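Side-chain contacts in glutathione transferase (Leptospira interrogans serovar Lai, PDB 3UBK), which binds glutathione and probably transfers it to electrophilic substrates: residues P83-P86 with W87-A90; I95-I98 with I99-L103; V150-L153 with A154-S157; N175-P178 with L179-L182; N183-K186 with E187-V190. All coordinates share one frame; numbering follows the deposited sequence.

Contact 1 of 5, residues P83-P86 with W87-A90; sequences PEDP and WEAA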
loop_
_atom_site.group_PDB
_atom_site.type_symbol
_atom_site.label_atom_id
_atom_site.label_comp_id
_atom_site.label_asym_id
_atom_site.label_seq_id
_atom_site.Cartn_x
_atom_site.Cartn_y
_atom_site.Cartn_z
ATOM N N PRO A 83 -12.812 -6.532 -8.543
ATOM C CA PRO A 83 -13.819 -7.507 -8.953
ATOM C C PRO A 83 -14.845 -7.789 -7.865
ATOM O O PRO A 83 -14.543 -7.706 -6.670
ATOM C CB PRO A 83 -12.998 -8.771 -9.208
ATOM C CG PRO A 83 -11.646 -8.264 -9.586
ATOM C CD PRO A 83 -11.438 -7.038 -8.729
ATOM N N GLU A 84 -16.051 -8.153 -8.292
ATOM C CA GLU A 84 -17.134 -8.477 -7.372
ATOM C C GLU A 84 -16.832 -9.747 -6.584
ATOM O O GLU A 84 -17.146 -9.842 -5.408
ATOM C CB GLU A 84 -18.450 -8.627 -8.139
ATOM C CG GLU A 84 -18.960 -7.302 -8.721
ATOM C CD GLU A 84 -20.302 -7.432 -9.438
ATOM O OE1 GLU A 84 -21.132 -8.263 -9.008
ATOM O OE2 GLU A 84 -20.528 -6.696 -10.427
ATOM N N ASP A 85 -16.208 -10.722 -7.226
ATOM C CA ASP A 85 -15.813 -11.915 -6.496
ATOM C C ASP A 85 -14.687 -11.600 -5.503
ATOM O O ASP A 85 -13.625 -11.117 -5.893
ATOM C CB ASP A 85 -15.387 -13.026 -7.448
ATOM C CG ASP A 85 -15.070 -14.320 -6.710
ATOM O OD1 ASP A 85 -14.000 -14.394 -6.078
ATOM O OD2 ASP A 85 -15.910 -15.240 -6.744
ATOM N N PRO A 86 -14.910 -11.882 -4.207
ATOM C CA PRO A 86 -13.923 -11.431 -3.207
ATOM C C PRO A 86 -12.560 -12.107 -3.314
ATOM O O PRO A 86 -11.553 -11.495 -2.989
ATOM C CB PRO A 86 -14.597 -11.728 -1.854
ATOM C CG PRO A 86 -15.711 -12.674 -2.149
ATOM C CD PRO A 86 -16.123 -12.446 -3.594
ATOM N N TRP A 87 -12.515 -13.353 -3.780
ATOM C CA TRP A 87 -11.225 -14.005 -4.013
ATOM C C TRP A 87 -10.474 -13.381 -5.192
ATOM O O TRP A 87 -9.267 -13.182 -5.128
ATOM C CB TRP A 87 -11.425 -15.509 -4.238
ATOM C CG TRP A 87 -11.846 -16.218 -2.983
ATOM C CD1 TRP A 87 -13.111 -16.621 -2.638
ATOM C CD2 TRP A 87 -10.993 -16.588 -1.898
ATOM N NE1 TRP A 87 -13.089 -17.226 -1.393
ATOM C CE2 TRP A 87 -11.799 -17.215 -0.922
ATOM C CE3 TRP A 87 -9.623 -16.440 -1.651
ATOM C CZ2 TRP A 87 -11.277 -17.700 0.274
ATOM C CZ3 TRP A 87 -9.105 -16.926 -0.452
ATOM C CH2 TRP A 87 -9.932 -17.546 0.490
ATOM N N GLU A 88 -11.187 -13.067 -6.272
ATOM C CA GLU A 88 -10.622 -12.362 -7.425
ATOM C C GLU A 88 -10.117 -10.977 -6.988
ATOM O O GLU A 88 -9.069 -10.500 -7.417
ATOM C CB GLU A 88 -11.686 -12.220 -8.538
ATOM C CG GLU A 88 -12.120 -13.557 -9.190
ATOM C CD GLU A 88 -13.213 -13.424 -10.272
ATOM O OE1 GLU A 88 -13.539 -12.297 -10.714
ATOM O OE2 GLU A 88 -13.751 -14.475 -10.692
ATOM N N ALA A 89 -10.900 -10.318 -6.134
ATOM C CA ALA A 89 -10.517 -8.995 -5.623
ATOM C C ALA A 89 -9.204 -9.061 -4.837
ATOM O O ALA A 89 -8.338 -8.192 -4.970
ATOM C CB ALA A 89 -11.612 -8.432 -4.738
ATOM N N ALA A 90 -9.074 -10.077 -3.987
ATOM C CA ALA A 90 -7.852 -10.227 -3.201
ATOM C C ALA A 90 -6.645 -10.365 -4.125
ATOM O O ALA A 90 -5.608 -9.721 -3.909
ATOM C CB ALA A 90 -7.967 -11.431 -2.243
HETATM O O HOH W 1 -15.921 -10.982 -10.117
#
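D85 and W87 meet where the chain leaves its loop and begins helix 86-111, and the first turn is a worked case of how open amides are paid for. CG of D85 stands anti to the backbone N (chi1 -176°), which swings the carboxylate back over the helix start. There OD1 of D85 accepts from E88 N at 3.1 Å in a nearly straight bond (163°), the donor meeting it on the anti side. The same oxygen takes a second, weak and strongly bent bond from W87 N at 2.9 Å. Beyond them the regular ladder takes over: A89 N gives to D85 O at 2.8 Å, and A90 N to P86 O at 3.0 Å. In the conformer described, one of two for E88, its extended side chain crosses that of D85 at about a right angle with the carboxylates stacked, planes 23° apart; OD2 of D85 and OE2 of E88, 4.6 Å apart, would probably disfavour each other. With that conformer a water links the pair, accepting from D85 N and donating to OE1 of E88 at 2.8 Å. CB of P83 packs on CB of E88, 3.8 Å away. The W87 ring meets F70 and, in a cation-pi contact, K59, both of the second subunit. One aspartate oxygen taking the first amides is typical of an N-cap, here opening the helical GST domain at the dimer interface.

Contact 2 of 5, residues I95-I98 with I99-L103; sequences ISTI and IETYL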
loop_
_atom_site.group_PDB
_atom_site.type_symbol
_atom_site.label_atom_id
_atom_site.label_comp_id
_atom_site.label_asym_id
_atom_site.label_seq_id
_atom_site.Cartn_x
_atom_site.Cartn_y
_atom_site.Cartn_z
ATOM N N ILE A 95 -1.610 -8.503 -6.546
ATOM C CA ILE A 95 -0.785 -8.170 -7.706
ATOM C C ILE A 95 -0.330 -6.720 -7.661
ATOM O O ILE A 95 0.859 -6.407 -7.852
ATOM C CB ILE A 95 -1.540 -8.430 -9.022
ATOM C CG1 ILE A 95 -1.771 -9.930 -9.189
ATOM C CG2 ILE A 95 -0.767 -7.806 -10.195
ATOM C CD1 ILE A 95 -2.807 -10.287 -10.224
ATOM N N SER A 96 -1.273 -5.823 -7.403
ATOM C CA SER A 96 -0.945 -4.398 -7.346
ATOM C C SER A 96 0.060 -4.062 -6.255
ATOM O O SER A 96 0.957 -3.242 -6.458
ATOM C CB SER A 96 -2.214 -3.559 -7.163
ATOM O OG SER A 96 -1.868 -2.208 -6.912
ATOM N N THR A 97 -0.098 -4.680 -5.084
ATOM C CA THR A 97 0.848 -4.477 -3.989
ATOM C C THR A 97 2.249 -4.958 -4.338
ATOM O O THR A 97 3.232 -4.254 -4.098
ATOM C CB THR A 97 0.364 -5.163 -2.693
ATOM O OG1 THR A 97 -0.836 -4.518 -2.250
ATOM C CG2 THR A 97 1.410 -5.053 -1.599
ATOM N N ILE A 98 2.347 -6.155 -4.905
ATOM C CA ILE A 98 3.651 -6.675 -5.300
ATOM C C ILE A 98 4.334 -5.725 -6.275
ATOM O O ILE A 98 5.510 -5.387 -6.108
ATOM C CB ILE A 98 3.543 -8.067 -5.943
ATOM C CG1 ILE A 98 3.143 -9.108 -4.898
ATOM C CG2 ILE A 98 4.872 -8.448 -6.614
ATOM C CD1 ILE A 98 2.555 -10.381 -5.512
ATOM N N ILE A 99 3.600 -5.286 -7.294
ATOM C CA ILE A 99 4.175 -4.366 -8.271
ATOM C C ILE A 99 4.658 -3.070 -7.644
ATOM O O ILE A 99 5.758 -2.599 -7.942
ATOM C CB ILE A 99 3.206 -4.044 -9.428
ATOM C CG1 ILE A 99 3.005 -5.287 -10.289
ATOM C CG2 ILE A 99 3.754 -2.866 -10.243
ATOM C CD1 ILE A 99 1.807 -5.221 -11.224
ATOM N N GLU A 100 3.861 -2.486 -6.759
ATOM C CA GLU A 100 4.233 -1.199 -6.179
ATOM C C GLU A 100 5.276 -1.289 -5.075
ATOM O O GLU A 100 6.233 -0.507 -5.045
ATOM C CB GLU A 100 3.003 -0.470 -5.628
ATOM C CG GLU A 100 2.181 0.196 -6.679
ATOM C CD GLU A 100 1.122 1.083 -6.092
ATOM O OE1 GLU A 100 0.929 1.079 -4.860
ATOM O OE2 GLU A 100 0.471 1.789 -6.870
ATOM N N THR A 101 5.075 -2.222 -4.151
ATOM C CA THR A 101 5.887 -2.267 -2.934
ATOM C C THR A 101 7.187 -3.034 -3.104
ATOM O O THR A 101 8.215 -2.645 -2.560
ATOM C CB THR A 101 5.090 -2.835 -1.738
ATOM O OG1 THR A 101 3.888 -2.071 -1.581
ATOM C CG2 THR A 101 5.900 -2.733 -0.447
ATOM N N TYR A 102 7.159 -4.110 -3.860
ATOM C CA TYR A 102 8.309 -4.957 -3.997
ATOM C C TYR A 102 9.038 -4.799 -5.321
ATOM O O TYR A 102 10.089 -5.347 -5.500
ATOM C CB TYR A 102 7.906 -6.406 -3.793
ATOM C CG TYR A 102 7.071 -6.631 -2.576
ATOM C CD1 TYR A 102 7.442 -6.139 -1.366
ATOM C CD2 TYR A 102 5.916 -7.342 -2.645
ATOM C CE1 TYR A 102 6.687 -6.347 -0.274
ATOM C CE2 TYR A 102 5.165 -7.554 -1.569
ATOM C CZ TYR A 102 5.537 -7.047 -0.387
ATOM O OH TYR A 102 4.757 -7.265 0.693
ATOM N N LEU A 103 8.468 -4.060 -6.250
ATOM C CA LEU A 103 9.149 -3.793 -7.516
ATOM C C LEU A 103 9.522 -2.330 -7.689
ATOM O O LEU A 103 10.675 -2.015 -7.984
ATOM C CB LEU A 103 8.336 -4.283 -8.710
ATOM C CG LEU A 103 8.190 -5.796 -8.857
ATOM C CD1 LEU A 103 7.407 -6.110 -10.110
ATOM C CD2 LEU A 103 9.559 -6.488 -8.889
#
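Midway along helix 86-111, the long helix that opens the all-helical domain of the glutathione transferase fold, I95 meets I99 and I98 meets Y102 one turn on. The two isoleucines of the first pair run alongside each other, CG2 of I95 resting 3.8 Å from CD1 of I99. Both face inward, against I146 and, for I95, A154 of helix 153-169. The I98 and Y102 pair looks to the second subunit. Here CG1 of I98 approaches CD2 of Y102 to 4.0 Å, at the edge of the ring and in its plane, while CB of T101 lies over one face toward the rim. Y102 OH is hydrogen-bonded to OE1 of E63 of the second subunit, so this helix serves core and dimer interface at once. The backbone ladder is regular as far as T101 N to T97 O, 2.7 Å and 164°, then slackens: Y102 N reaches I98 O at 3.1 Å with the angle down to 144°, as the helix widens into a pi-type turn over 99-103. E100 OE2 makes a salt bridge with K17 and a hydrogen bond with H161 NE2; the E100 side chain comes within about 4 Å of that of S64, a glutathione-binding residue.

Contact 3 of 5, residues V150-L153 with A154-S157; sequences VFTL and ADCS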
loop_
_atom_site.group_PDB
_atom_site.type_symbol
_atom_site.label_atom_id
_atom_site.label_comp_id
_atom_site.label_asym_id
_atom_site.label_seq_id
_atom_site.Cartn_x
_atom_site.Cartn_y
_atom_site.Cartn_z
ATOM N N VAL A 150 -10.419 -9.416 -17.816
ATOM C CA VAL A 150 -10.955 -8.050 -17.757
ATOM C C VAL A 150 -10.000 -7.063 -17.076
ATOM O O VAL A 150 -9.194 -7.442 -16.233
ATOM C CB VAL A 150 -12.349 -7.984 -17.052
ATOM C CG1 VAL A 150 -13.423 -8.650 -17.919
ATOM C CG2 VAL A 150 -12.302 -8.626 -15.643
ATOM N N PHE A 151 -10.104 -5.794 -17.459
ATOM C CA PHE A 151 -9.274 -4.722 -16.906
ATOM C C PHE A 151 -9.603 -4.595 -15.409
ATOM O O PHE A 151 -10.769 -4.652 -15.032
ATOM C CB PHE A 151 -9.631 -3.427 -17.629
ATOM C CG PHE A 151 -8.749 -2.248 -17.283
ATOM C CD1 PHE A 151 -8.930 -1.542 -16.095
ATOM C CD2 PHE A 151 -7.776 -1.817 -18.169
ATOM C CE1 PHE A 151 -8.156 -0.452 -15.799
ATOM C CE2 PHE A 151 -6.999 -0.716 -17.881
ATOM C CZ PHE A 151 -7.183 -0.031 -16.695
ATOM N N THR A 152 -8.587 -4.468 -14.558
ATOM C CA THR A 152 -8.818 -4.259 -13.121
ATOM C C THR A 152 -7.840 -3.256 -12.584
ATOM O O THR A 152 -7.001 -2.738 -13.321
ATOM C CB THR A 152 -8.600 -5.535 -12.290
ATOM O OG1 THR A 152 -7.215 -5.905 -12.359
ATOM C CG2 THR A 152 -9.469 -6.672 -12.795
ATOM N N LEU A 153 -7.924 -3.010 -11.278
ATOM C CA LEU A 153 -6.951 -2.164 -10.583
ATOM C C LEU A 153 -5.515 -2.620 -10.872
ATOM O O LEU A 153 -4.584 -1.810 -10.954
ATOM C CB LEU A 153 -7.187 -2.264 -9.060
ATOM C CG LEU A 153 -6.061 -1.630 -8.225
ATOM C CD1 LEU A 153 -6.112 -0.105 -8.379
ATOM C CD2 LEU A 153 -6.139 -2.024 -6.740
ATOM N N ALA A 154 -5.316 -3.923 -10.963
ATOM C CA ALA A 154 -3.958 -4.420 -11.162
ATOM C C ALA A 154 -3.366 -3.969 -12.515
ATOM O O ALA A 154 -2.148 -3.885 -12.663
ATOM C CB ALA A 154 -3.918 -5.937 -11.022
ATOM N N ASP A 155 -4.223 -3.662 -13.492
ATOM C CA ASP A 155 -3.726 -3.147 -14.779
ATOM C C ASP A 155 -3.312 -1.691 -14.667
ATOM O O ASP A 155 -2.415 -1.245 -15.367
ATOM C CB ASP A 155 -4.761 -3.334 -15.898
ATOM C CG ASP A 155 -5.015 -4.792 -16.197
ATOM O OD1 ASP A 155 -4.136 -5.423 -16.817
ATOM O OD2 ASP A 155 -6.085 -5.313 -15.815
ATOM N N CYS A 156 -3.975 -0.939 -13.796
ATOM C CA CYS A 156 -3.564 0.442 -13.558
ATOM C C CYS A 156 -2.163 0.452 -12.956
ATOM O O CYS A 156 -1.273 1.176 -13.408
ATOM C CB CYS A 156 -4.538 1.130 -12.611
ATOM S SG CYS A 156 -6.265 1.139 -13.206
ATOM N N SER A 157 -1.962 -0.343 -11.917
ATOM C CA SER A 157 -0.651 -0.450 -11.293
ATOM C C SER A 157 0.354 -1.098 -12.246
ATOM O O SER A 157 1.470 -0.622 -12.415
ATOM C CB SER A 157 -0.750 -1.248 -9.992
ATOM O OG SER A 157 -1.451 -0.506 -9.015
HETATM O O HOH W 2 -6.629 -7.722 -14.558
#
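T152 and D155 form a capping box at the start of helix 153-169: the D155 carboxylate takes the amide of T152, while T152 OG1 caps the amide of A154. Among the hydrogen bonds, T152 N gives to OD2 of D155 at 2.9 Å and 157°, using the anti lone pair of that oxygen. OG1 of T152, placed between its own backbone N and carbonyl carbon (chi1 65°), accepts from A154 N at 3.1 Å. Backbone bonds continue the turn, D155 N to T152 O and S157 N to L153 O, the latter almost straight at 170°. A bound water ties the box to the preceding loop: it accepts from OG1 of T152 and donates both to OD2 of D155 and to the carbonyl O of V150. OD2 is thus gripped by an amide and a water, while OD1 of D155 is held by Y188 OH and I146 N, so both carboxylate oxygens are satisfied within the buried interior. The aromatic contacts centre on F151. Its ring lies under D155 CB, a CH-pi contact with CB 4.0 Å from the ring centroid and over the centre of the face, and the F151 side chain also touches P79 and L81. C156 supplies a sulfur-aromatic contact at an oblique angle, with SG 3.6 Å from CE1 of F151.

Contact 4 of 5, residues N175-P178 with L179-L182; sequences NNHP and LDLL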
loop_
_atom_site.group_PDB
_atom_site.type_symbol
_atom_site.label_atom_id
_atom_site.label_comp_id
_atom_site.label_asym_id
_atom_site.label_seq_id
_atom_site.Cartn_x
_atom_site.Cartn_y
_atom_site.Cartn_z
ATOM N N ASN A 175 21.673 -6.749 -20.238
ATOM C CA ASN A 175 21.295 -8.084 -20.670
ATOM C C ASN A 175 20.715 -8.714 -19.466
ATOM O O ASN A 175 20.314 -9.859 -19.464
ATOM C CB ASN A 175 22.510 -8.869 -21.119
ATOM C CG ASN A 175 23.322 -8.129 -22.132
ATOM O OD1 ASN A 175 22.985 -8.107 -23.301
ATOM N ND2 ASN A 175 24.405 -7.525 -21.693
ATOM N N ASN A 176 20.696 -7.902 -18.427
ATOM C CA ASN A 176 20.335 -8.307 -17.104
ATOM C C ASN A 176 18.947 -7.922 -16.578
ATOM O O ASN A 176 18.677 -8.092 -15.404
ATOM C CB ASN A 176 21.380 -7.724 -16.187
ATOM C CG ASN A 176 21.763 -8.662 -15.150
ATOM O OD1 ASN A 176 21.440 -9.822 -15.245
ATOM N ND2 ASN A 176 22.457 -8.192 -14.138
ATOM N N HIS A 177 18.085 -7.381 -17.427
ATOM C CA HIS A 177 16.840 -6.791 -16.956
ATOM C C HIS A 177 15.907 -7.760 -16.304
ATOM O O HIS A 177 15.415 -8.672 -16.911
ATOM C CB HIS A 177 16.118 -6.157 -18.130
ATOM C CG HIS A 177 15.404 -4.895 -17.788
ATOM N ND1 HIS A 177 14.251 -4.876 -17.046
ATOM C CD2 HIS A 177 15.675 -3.609 -18.093
ATOM C CE1 HIS A 177 13.848 -3.633 -16.898
ATOM N NE2 HIS A 177 14.695 -2.844 -17.523
ATOM N N PRO A 178 15.604 -7.469 -15.063
ATOM C CA PRO A 178 14.663 -8.251 -14.264
ATOM C C PRO A 178 13.351 -8.489 -15.012
ATOM O O PRO A 178 12.839 -9.607 -15.034
ATOM C CB PRO A 178 14.419 -7.356 -13.044
ATOM C CG PRO A 178 15.666 -6.535 -12.928
ATOM C CD PRO A 178 16.106 -6.287 -14.343
ATOM N N LEU A 179 12.816 -7.440 -15.627
ATOM C CA LEU A 179 11.533 -7.550 -16.310
ATOM C C LEU A 179 11.519 -8.597 -17.412
ATOM O O LEU A 179 10.470 -9.157 -17.730
ATOM C CB LEU A 179 11.084 -6.196 -16.854
ATOM C CG LEU A 179 9.974 -5.588 -16.009
ATOM C CD1 LEU A 179 9.498 -4.284 -16.618
ATOM C CD2 LEU A 179 8.834 -6.587 -15.906
ATOM N N ASP A 180 12.682 -8.862 -17.995
ATOM C CA ASP A 180 12.779 -9.879 -19.031
ATOM C C ASP A 180 12.378 -11.237 -18.471
ATOM O O ASP A 180 12.044 -12.160 -19.217
ATOM C CB ASP A 180 14.195 -9.914 -19.610
ATOM C CG ASP A 180 14.567 -8.615 -20.307
ATOM O OD1 ASP A 180 13.942 -8.293 -21.339
ATOM O OD2 ASP A 180 15.480 -7.915 -19.822
ATOM N N LEU A 181 12.393 -11.351 -17.147
ATOM C CA LEU A 181 12.008 -12.595 -16.487
ATOM C C LEU A 181 10.489 -12.754 -16.343
ATOM O O LEU A 181 9.994 -13.868 -16.158
ATOM C CB LEU A 181 12.695 -12.699 -15.121
ATOM C CG LEU A 181 14.228 -12.716 -15.181
ATOM C CD1 LEU A 181 14.843 -12.392 -13.822
ATOM C CD2 LEU A 181 14.734 -14.061 -15.711
ATOM N N LEU A 182 9.752 -11.645 -16.437
ATOM C CA LEU A 182 8.285 -11.694 -16.359
ATOM C C LEU A 182 7.644 -12.207 -17.655
ATOM O O LEU A 182 7.432 -11.458 -18.613
ATOM C CB LEU A 182 7.708 -10.326 -15.988
ATOM C CG LEU A 182 6.190 -10.293 -15.753
ATOM C CD1 LEU A 182 5.774 -11.339 -14.741
ATOM C CD2 LEU A 182 5.750 -8.922 -15.289
HETATM O O HOH W 3 17.856 -8.207 -20.229
#
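H177 and L179 run alongside each other, and the imidazole reaches forward along the chain to the amide two residues on. L179 N gives to ND1 of H177 at 3.3 Å and 143°, the donor only 4° out of the ring plane, so ND1 is the acceptor at the ring edge. The torsion behind this is unusual: chi1 of H177 is -144°, well off a staggered value, and it places ND1 near both L179 N and CB of L179, the latter 3.4 Å away. NE2 of H177 makes a weak bond to the carbonyl of D166 that may steady the ring from its other end. In the loop between helices 153-169 and 185-193, residues 179-181 have helical backbone angles, with bonds reaching three residues back: D180 N bonds H177 O at 2.9 Å, and L181 N bonds P178 O at 2.8 Å, each donor above the carbonyl plane. A water accepts from H177 N; the modelled position of the D180 carboxylate beside H177 is doubtful. CG of L181 lies 3.4 Å from P178 O, while the P178 ring packs on L129 and L181 on V130, both of helix 119-139.

Contact 5 of 5, residues N183-K186 with E187-V190; sequences NGWK and EYFV. With SO4 (sulfate ion), chain E.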
loop_
_atom_site.group_PDB
_atom_site.type_symbol
_atom_site.label_atom_id
_atom_site.label_comp_id
_atom_site.label_asym_id
_atom_site.label_seq_id
_atom_site.Cartn_x
_atom_site.Cartn_y
_atom_site.Cartn_z
ATOM N N ASN A 183 7.333 -13.495 -17.654
ATOM C CA ASN A 183 6.688 -14.168 -18.758
ATOM C C ASN A 183 5.355 -13.522 -19.146
ATOM O O ASN A 183 4.376 -13.620 -18.401
ATOM C CB ASN A 183 6.425 -15.609 -18.336
ATOM C CG ASN A 183 6.585 -16.585 -19.464
ATOM O OD1 ASN A 183 5.792 -16.604 -20.408
ATOM N ND2 ASN A 183 7.612 -17.423 -19.368
ATOM N N GLY A 184 5.312 -12.877 -20.311
ATOM C CA GLY A 184 4.066 -12.290 -20.807
ATOM C C GLY A 184 4.038 -10.773 -20.804
ATOM O O GLY A 184 3.152 -10.155 -21.403
ATOM N N TRP A 185 5.011 -10.163 -20.141
ATOM C CA TRP A 185 5.058 -8.706 -20.038
ATOM C C TRP A 185 5.129 -7.936 -21.366
ATOM O O TRP A 185 4.473 -6.908 -21.526
ATOM C CB TRP A 185 6.220 -8.253 -19.163
ATOM C CG TRP A 185 6.505 -6.798 -19.357
ATOM C CD1 TRP A 185 7.637 -6.249 -19.877
ATOM C CD2 TRP A 185 5.624 -5.704 -19.064
ATOM N NE1 TRP A 185 7.525 -4.880 -19.911
ATOM C CE2 TRP A 185 6.297 -4.521 -19.420
ATOM C CE3 TRP A 185 4.334 -5.613 -18.533
ATOM C CZ2 TRP A 185 5.721 -3.256 -19.267
ATOM C CZ3 TRP A 185 3.767 -4.358 -18.374
ATOM C CH2 TRP A 185 4.459 -3.197 -18.738
ATOM N N LYS A 186 5.965 -8.389 -22.293
ATOM C CA LYS A 186 6.141 -7.643 -23.528
ATOM C C LYS A 186 4.852 -7.699 -24.332
ATOM O O LYS A 186 4.407 -6.700 -24.874
ATOM C CB LYS A 186 7.317 -8.191 -24.356
ATOM C CG LYS A 186 8.698 -7.938 -23.735
ATOM C CD LYS A 186 8.932 -6.454 -23.455
ATOM C CE LYS A 186 10.359 -6.184 -22.966
ATOM N NZ LYS A 186 10.696 -6.910 -21.704
ATOM N N GLU A 187 4.263 -8.883 -24.402
ATOM C CA GLU A 187 3.025 -9.082 -25.131
ATOM C C GLU A 187 1.879 -8.263 -24.498
ATOM O O GLU A 187 1.087 -7.632 -25.205
ATOM C CB GLU A 187 2.697 -10.570 -25.161
ATOM C CG GLU A 187 1.693 -10.986 -26.215
ATOM C CD GLU A 187 1.485 -12.488 -26.253
ATOM O OE1 GLU A 187 0.521 -12.948 -26.909
ATOM O OE2 GLU A 187 2.283 -13.208 -25.616
ATOM N N TYR A 188 1.820 -8.250 -23.165
ATOM C CA TYR A 188 0.801 -7.480 -22.443
ATOM C C TYR A 188 0.971 -5.998 -22.718
ATOM O O TYR A 188 0.005 -5.283 -22.969
ATOM C CB TYR A 188 0.905 -7.749 -20.937
ATOM C CG TYR A 188 0.130 -6.781 -20.045
ATOM C CD1 TYR A 188 -1.225 -6.958 -19.813
ATOM C CD2 TYR A 188 0.771 -5.727 -19.408
ATOM C CE1 TYR A 188 -1.935 -6.093 -18.974
ATOM C CE2 TYR A 188 0.079 -4.860 -18.570
ATOM C CZ TYR A 188 -1.277 -5.045 -18.363
ATOM O OH TYR A 188 -1.971 -4.185 -17.534
ATOM N N PHE A 189 2.212 -5.536 -22.676
ATOM C CA PHE A 189 2.515 -4.132 -22.892
ATOM C C PHE A 189 2.088 -3.688 -24.310
ATOM O O PHE A 189 1.522 -2.607 -24.489
ATOM C CB PHE A 189 4.013 -3.911 -22.644
ATOM C CG PHE A 189 4.441 -2.484 -22.717
ATOM C CD1 PHE A 189 3.791 -1.513 -21.980
ATOM C CD2 PHE A 189 5.517 -2.114 -23.504
ATOM C CE1 PHE A 189 4.190 -0.196 -22.037
ATOM C CE2 PHE A 189 5.922 -0.795 -23.570
ATOM C CZ PHE A 189 5.259 0.167 -22.833
ATOM N N VAL A 190 2.358 -4.534 -25.303
ATOM C CA VAL A 190 1.899 -4.304 -26.682
ATOM C C VAL A 190 0.373 -4.313 -26.770
ATOM O O VAL A 190 -0.230 -3.432 -27.382
ATOM C CB VAL A 190 2.464 -5.380 -27.659
ATOM C CG1 VAL A 190 1.936 -5.147 -29.085
ATOM C CG2 VAL A 190 3.993 -5.377 -27.652
HETATM S S SO4 E . 7.020 -11.331 -23.115
HETATM O O1 SO4 E . 7.859 -11.305 -24.314
HETATM O O2 SO4 E . 6.975 -12.682 -22.559
HETATM O O3 SO4 E . 7.590 -10.423 -22.115
HETATM O O4 SO4 E . 5.661 -10.923 -23.475
#
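W185 and F189 sit one turn apart at the start of helix 185-193, and the tryptophan repays tracing from root to tip. Its CG is anti to the backbone N (chi1 164°), which carries the indole along the helix toward the next turn. CB lies on the sulfate side, 3.9 Å from O3 of that ion. NE1 has a weak bond to D166. Along the ring, CE2 comes under CB of F189, which stands over one face of the six-membered ring, 3.9 Å from its centroid: a CH-pi contact. CE3 and CZ3 turn to Y188, with CZ3 3.5 Å from CD2 at the edge of the tyrosine ring and near its plane; neither ring covers the other's face. CZ2 and CH2 finish against F189, CH2 lying 3.7 Å from CD1, the rings nearly parallel (21°) but offset, with little shared area. At the helix start, a sulfate, probably from the crystallisation liquor, takes three amides: G184 N, K186 N and E187 N donate to O2, O3 and O4, the last two at 2.6 Å. An anion there would be favoured by the helix dipole. G184, with phi 110°, is the N-cap residue, and its O accepts from Y188 N at 2.9 Å. The aromatic cluster faces helix 153-169: F189 meets the ring of F159, W185 packs on L162, and Y188 OH is hydrogen-bonded to OD1 of D155 in the first turn of that helix while its ring meets F142 in the loop after helix 119-139.

In the fold
The five contacts follow one another along the chain, all within the helical C-terminal domain. Contacts 1 and 2 share helix 86-111, their centres about 18 Å apart, and both touch the second subunit. Contact 3, at the start of helix 153-169, is about 13 Å from each between centres, packs on contact 1 (P83 with T152) and joins contact 2 through S96 OG and S157 OG. Contacts 4 and 5 adjoin farther along the chain, about 12 Å between centres; contact 5 returns to contact 3 through Y188 and D155. Contacts 1 and 4 are the most distant, about 30 Å between centres. Helix 153-169 thus links the dimer-facing helix to helix 185-193.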